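Local coordinates for protein proteasome accessory factor B/C (PafBC) (Paenarthrobacter aurescens, PDB 6SJ9) that regulates transcription in the bacterial DNA damage response, probably binding DNA through its winged helix-turn-helix domains, which are combined with WYL domains, at residues D152-M157 against I404-D409; L257-K262 against D276-D281. One frame throughout, in Å; residues are numbered along the deposited sequence.

Contact 1 of 2, residues D152-M157 against I404-D409; sequences DVVAAM and IQWEND
Val154 and Met157, one helical turn apart, reach from their helix to the indole of Trp406 and the turn that follows it. Val154 CG2 comes in obliquely by NE1, CE2 and CZ2 of the Trp406 indole: the methyl stands 3.6 Å above the ring plane, displaced toward the rim, with NE1 of Trp406 3.9 Å from CG2. Trp406 holds CG anti to its N (chi1 -173°), which swings the ring across to the helix. Met157, modelled as selenomethionine, runs nearly straight until chi3 (-80°), where it bends. That kink turns CE toward the strand, 3.9 Å from Trp406 O and 4.1 Å from Trp406 CD1, while SE lies 3.8 Å from Asn408 N. The amide of Asn408 lies beside the Met157 carbonyl without bonding to it; its OD1 instead accepts a hydrogen bond from a water 2.6 Å away, which also donates to Val154 O at 2.8 Å. Phe150, on the same helix 147-159, adds an edge-to-face ring contact to Trp406, and Ile382 and Leu385 pack on the indole from helix 378-389. Strand 404-407, consistent with a wing strand of the PafC helix-turn-helix domain, pairs antiparallel with strand 175-188, joining that domain to the Sm-fold WYL sheet.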
# COMPACT_ATOMS: atom_id res chain seq x y z
N ASP A 152 -20.21 -5.62 -4.86
CA ASP A 152 -21.66 -5.75 -4.96
C ASP A 152 -22.30 -4.50 -5.54
O ASP A 152 -23.16 -4.58 -6.43
CB ASP A 152 -22.27 -6.08 -3.60
CG ASP A 152 -21.95 -7.47 -3.18
OD1 ASP A 152 -21.82 -8.39 -4.05
OD2 ASP A 152 -21.89 -7.68 -1.96
N VAL A 153 -21.83 -3.32 -5.11
CA VAL A 153 -22.33 -2.07 -5.68
C VAL A 153 -21.98 -1.99 -7.15
O VAL A 153 -22.81 -1.64 -7.98
CB VAL A 153 -21.79 -0.86 -4.89
CG1 VAL A 153 -22.13 0.45 -5.65
CG2 VAL A 153 -22.49 -0.81 -3.54
N VAL A 154 -20.73 -2.31 -7.50
CA VAL A 154 -20.29 -2.30 -8.90
C VAL A 154 -21.13 -3.29 -9.72
O VAL A 154 -21.48 -3.02 -10.88
CB VAL A 154 -18.78 -2.65 -9.00
CG1 VAL A 154 -18.38 -2.98 -10.39
CG2 VAL A 154 -17.89 -1.47 -8.53
N ALA A 155 -21.40 -4.47 -9.17
CA ALA A 155 -22.21 -5.48 -9.86
C ALA A 155 -23.65 -5.00 -10.00
O ALA A 155 -24.24 -5.10 -11.06
CB ALA A 155 -22.14 -6.85 -9.10
N ALA A 156 -24.19 -4.39 -8.95
CA ALA A 156 -25.54 -3.86 -9.01
C ALA A 156 -25.67 -2.82 -10.13
O ALA A 156 -26.64 -2.82 -10.90
CB ALA A 156 -25.89 -3.26 -7.65
N MSE A 157 -24.71 -1.91 -10.23
CA MSE A 157 -24.81 -0.87 -11.25
C MSE A 157 -24.64 -1.46 -12.63
O MSE A 157 -25.28 -1.00 -13.55
CB MSE A 157 -23.73 0.25 -11.05
CG MSE A 157 -23.70 0.85 -9.69
SE MSE A 157 -22.54 2.53 -9.60
CE MSE A 157 -20.80 1.58 -9.50
N ILE A 404 -12.11 10.69 -5.58
CA ILE A 404 -12.44 9.61 -6.51
C ILE A 404 -13.96 9.50 -6.66
O ILE A 404 -14.68 9.51 -5.64
CB ILE A 404 -11.85 8.28 -6.02
CG1 ILE A 404 -10.33 8.46 -5.91
CG2 ILE A 404 -12.17 7.18 -7.02
CD1 ILE A 404 -9.64 7.46 -5.07
N GLN A 405 -14.42 9.44 -7.92
CA GLN A 405 -15.80 9.10 -8.30
C GLN A 405 -15.77 7.81 -9.13
O GLN A 405 -15.01 7.70 -10.11
CB GLN A 405 -16.49 10.16 -9.16
CG GLN A 405 -16.83 11.46 -8.50
CD GLN A 405 -15.58 12.26 -8.12
OE1 GLN A 405 -15.52 12.81 -7.05
NE2 GLN A 405 -14.59 12.31 -9.01
N TRP A 406 -16.66 6.89 -8.81
CA TRP A 406 -16.78 5.64 -9.55
C TRP A 406 -18.25 5.40 -9.85
O TRP A 406 -18.99 4.94 -8.98
CB TRP A 406 -16.20 4.50 -8.75
CG TRP A 406 -16.10 3.21 -9.47
CD1 TRP A 406 -16.99 2.67 -10.38
CD2 TRP A 406 -15.06 2.24 -9.32
NE1 TRP A 406 -16.55 1.44 -10.80
CE2 TRP A 406 -15.39 1.13 -10.16
CE3 TRP A 406 -13.88 2.20 -8.57
CZ2 TRP A 406 -14.57 0.02 -10.27
CZ3 TRP A 406 -13.06 1.06 -8.67
CH2 TRP A 406 -13.40 0.00 -9.54
N GLU A 407 -18.66 5.73 -11.07
CA GLU A 407 -20.01 5.44 -11.57
C GLU A 407 -20.00 4.16 -12.41
O GLU A 407 -18.97 3.51 -12.56
CB GLU A 407 -20.51 6.60 -12.42
CG GLU A 407 -20.52 7.91 -11.74
CD GLU A 407 -20.92 9.05 -12.68
OE1 GLU A 407 -21.56 8.83 -13.74
OE2 GLU A 407 -20.63 10.19 -12.32
N ASN A 408 -21.17 3.79 -12.95
CA ASN A 408 -21.28 2.58 -13.77
C ASN A 408 -20.30 2.64 -14.93
O ASN A 408 -20.43 3.49 -15.81
CB ASN A 408 -22.71 2.38 -14.32
CG ASN A 408 -22.90 0.97 -14.93
OD1 ASN A 408 -22.31 0.01 -14.43
ND2 ASN A 408 -23.71 0.84 -15.97
N ASP A 409 -19.33 1.74 -14.96
CA ASP A 409 -18.40 1.71 -16.10
C ASP A 409 -17.54 2.99 -16.21
O ASP A 409 -16.98 3.28 -17.29
CB ASP A 409 -19.13 1.47 -17.45
CG ASP A 409 -18.15 1.07 -18.61
OD1 ASP A 409 -17.45 0.04 -18.46
OD2 ASP A 409 -18.05 1.76 -19.65
O HOH W 1 -20.73 -1.04 -12.70

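Contact 2 of 2, residues L257-K262 against D276-D281; sequences LALRKK and DRITVD
The Arg260 guanidinium and the Asp276 carboxylate meet with their planes turned 70° apart, OD2 of Asp276 standing at the guanidinium edge and near its plane. They are read as a salt bridge, though OD2 and NH2 are modelled implausibly close, so the exact pairing is doubtful. Both groups have a second hold: Arg260 NE bonds to Lys255 O, and Asp276 OD1 forms a salt bridge with Lys253. Arg260 gets there by an extended chain from CG to NE, the side chain also touching Ile251. Helix 257-261 and strand 275-282 are the first helix and third strand of a ferredoxin-like βαββαβ unit, with strand order 2-3-1-4, and the helix crosses the strand at 69°. Between them Leu259, whose CG lies anti to its backbone N (chi1 -175°), meets Ile278 at an angle, its CG 4.1 Å from CD1 of Ile278. Leu259 CD1 also sits 4.3 Å from Val280 CG1, while Leu292 of helix 285-294 packs against the same leucine. Past the helix end, Lys262 O stands 4.1 Å from Val280 CG1. A water there accepts from Asp281 N at 2.9 Å and would bridge to Lys262 O, but it is modelled too close to that oxygen to be trusted.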
# COMPACT_ATOMS: atom_id res chain seq x y z
N LEU A 257 3.48 2.40 17.66
CA LEU A 257 4.24 3.58 17.26
C LEU A 257 3.46 4.45 16.30
O LEU A 257 3.43 5.67 16.44
CB LEU A 257 5.61 3.19 16.69
CG LEU A 257 6.74 2.96 17.71
CD1 LEU A 257 7.21 4.32 18.27
CD2 LEU A 257 6.39 2.03 18.87
N ALA A 258 2.82 3.84 15.30
CA ALA A 258 2.02 4.65 14.38
C ALA A 258 0.94 5.43 15.14
O ALA A 258 0.69 6.60 14.84
CB ALA A 258 1.38 3.78 13.30
N LEU A 259 0.34 4.80 16.14
CA LEU A 259 -0.69 5.47 16.92
C LEU A 259 -0.11 6.63 17.70
O LEU A 259 -0.69 7.72 17.72
CB LEU A 259 -1.38 4.47 17.87
CG LEU A 259 -2.57 5.03 18.64
CD1 LEU A 259 -3.62 5.52 17.62
CD2 LEU A 259 -3.13 4.01 19.63
N ARG A 260 1.07 6.46 18.29
CA ARG A 260 1.65 7.53 19.10
C ARG A 260 2.04 8.73 18.25
O ARG A 260 2.06 9.86 18.74
CB ARG A 260 2.85 7.02 19.89
CG ARG A 260 2.49 6.15 21.07
CD ARG A 260 3.65 5.37 21.61
NE ARG A 260 3.28 4.69 22.86
CZ ARG A 260 3.42 5.25 24.05
NH1 ARG A 260 3.94 6.48 24.14
NH2 ARG A 260 3.05 4.62 25.16
N LYS A 261 2.33 8.49 16.97
CA LYS A 261 2.59 9.59 16.04
C LYS A 261 1.40 10.54 15.96
O LYS A 261 1.58 11.73 15.70
CB LYS A 261 2.93 8.98 14.68
CG LYS A 261 4.41 8.68 14.53
CD LYS A 261 4.83 8.19 13.14
CE LYS A 261 6.25 7.57 13.24
NZ LYS A 261 6.64 6.59 12.15
N LYS A 262 0.19 10.05 16.19
CA LYS A 262 -1.02 10.87 16.13
C LYS A 262 -1.40 11.52 17.46
O LYS A 262 -2.41 12.24 17.51
CB LYS A 262 -2.20 10.04 15.63
CG LYS A 262 -2.07 9.59 14.23
CD LYS A 262 -3.40 9.02 13.71
CE LYS A 262 -3.97 7.94 14.62
NZ LYS A 262 -5.19 7.28 14.02
N ASP A 276 0.50 4.26 29.17
CA ASP A 276 0.33 5.68 28.94
C ASP A 276 -1.13 6.01 28.68
O ASP A 276 -1.91 5.17 28.23
CB ASP A 276 1.14 6.12 27.72
CG ASP A 276 2.64 6.07 27.95
OD1 ASP A 276 3.07 6.31 29.09
OD2 ASP A 276 3.37 5.79 26.97
N ARG A 277 -1.48 7.27 28.91
CA ARG A 277 -2.80 7.76 28.55
C ARG A 277 -2.59 8.83 27.49
O ARG A 277 -2.00 9.88 27.78
CB ARG A 277 -3.53 8.29 29.79
CG ARG A 277 -4.92 8.84 29.56
CD ARG A 277 -5.42 9.48 30.85
NE ARG A 277 -6.82 9.90 30.79
CZ ARG A 277 -7.25 11.14 30.57
NH1 ARG A 277 -8.55 11.39 30.56
NH2 ARG A 277 -6.38 12.12 30.36
N ILE A 278 -3.10 8.60 26.28
CA ILE A 278 -2.96 9.56 25.19
C ILE A 278 -4.34 9.97 24.71
O ILE A 278 -5.33 9.26 24.89
CB ILE A 278 -2.14 9.03 24.00
CG1 ILE A 278 -2.84 7.83 23.35
CG2 ILE A 278 -0.75 8.70 24.42
CD1 ILE A 278 -2.23 7.41 22.02
N THR A 279 -4.37 11.11 24.02
CA THR A 279 -5.53 11.56 23.28
C THR A 279 -5.16 11.62 21.81
O THR A 279 -4.01 11.91 21.46
CB THR A 279 -6.01 12.95 23.77
OG1 THR A 279 -4.89 13.83 23.90
CG2 THR A 279 -6.65 12.84 25.15
N VAL A 280 -6.10 11.23 20.95
CA VAL A 280 -5.90 11.27 19.51
C VAL A 280 -7.16 11.84 18.88
O VAL A 280 -8.27 11.69 19.41
CB VAL A 280 -5.54 9.90 18.90
CG1 VAL A 280 -4.34 9.30 19.57
CG2 VAL A 280 -6.73 8.96 18.95
N ASP A 281 -6.98 12.55 17.78
CA ASP A 281 -8.09 13.09 17.03
C ASP A 281 -8.53 12.08 15.99
O ASP A 281 -7.70 11.47 15.31
CB ASP A 281 -7.71 14.40 16.35
CG ASP A 281 -7.47 15.54 17.35
OD1 ASP A 281 -8.26 15.65 18.31
OD2 ASP A 281 -6.48 16.29 17.19
O HOH W 2 -4.40 13.20 16.52

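Both contacts lay a helix on a strand, yet they share no element and lie apart, with centres about 36 Å and nearest atoms about 20 Å from one another. Contact 2 is local, its segments only 14 residues apart within one WCX domain; the segments of contact 1 are 247 residues apart and join a WYL domain to the PafC helix-turn-helix domain. Both are largely buried, contact 2 with an exposed margin at Lys262. Contact 1 relies on an aromatic ring met by aliphatic and selenomethionine groups, whereas contact 2 pairs branched aliphatic side chains and adds charges at one end. A water bridges to a side-chain amide in contact 1 and, less surely, between backbone atoms in contact 2.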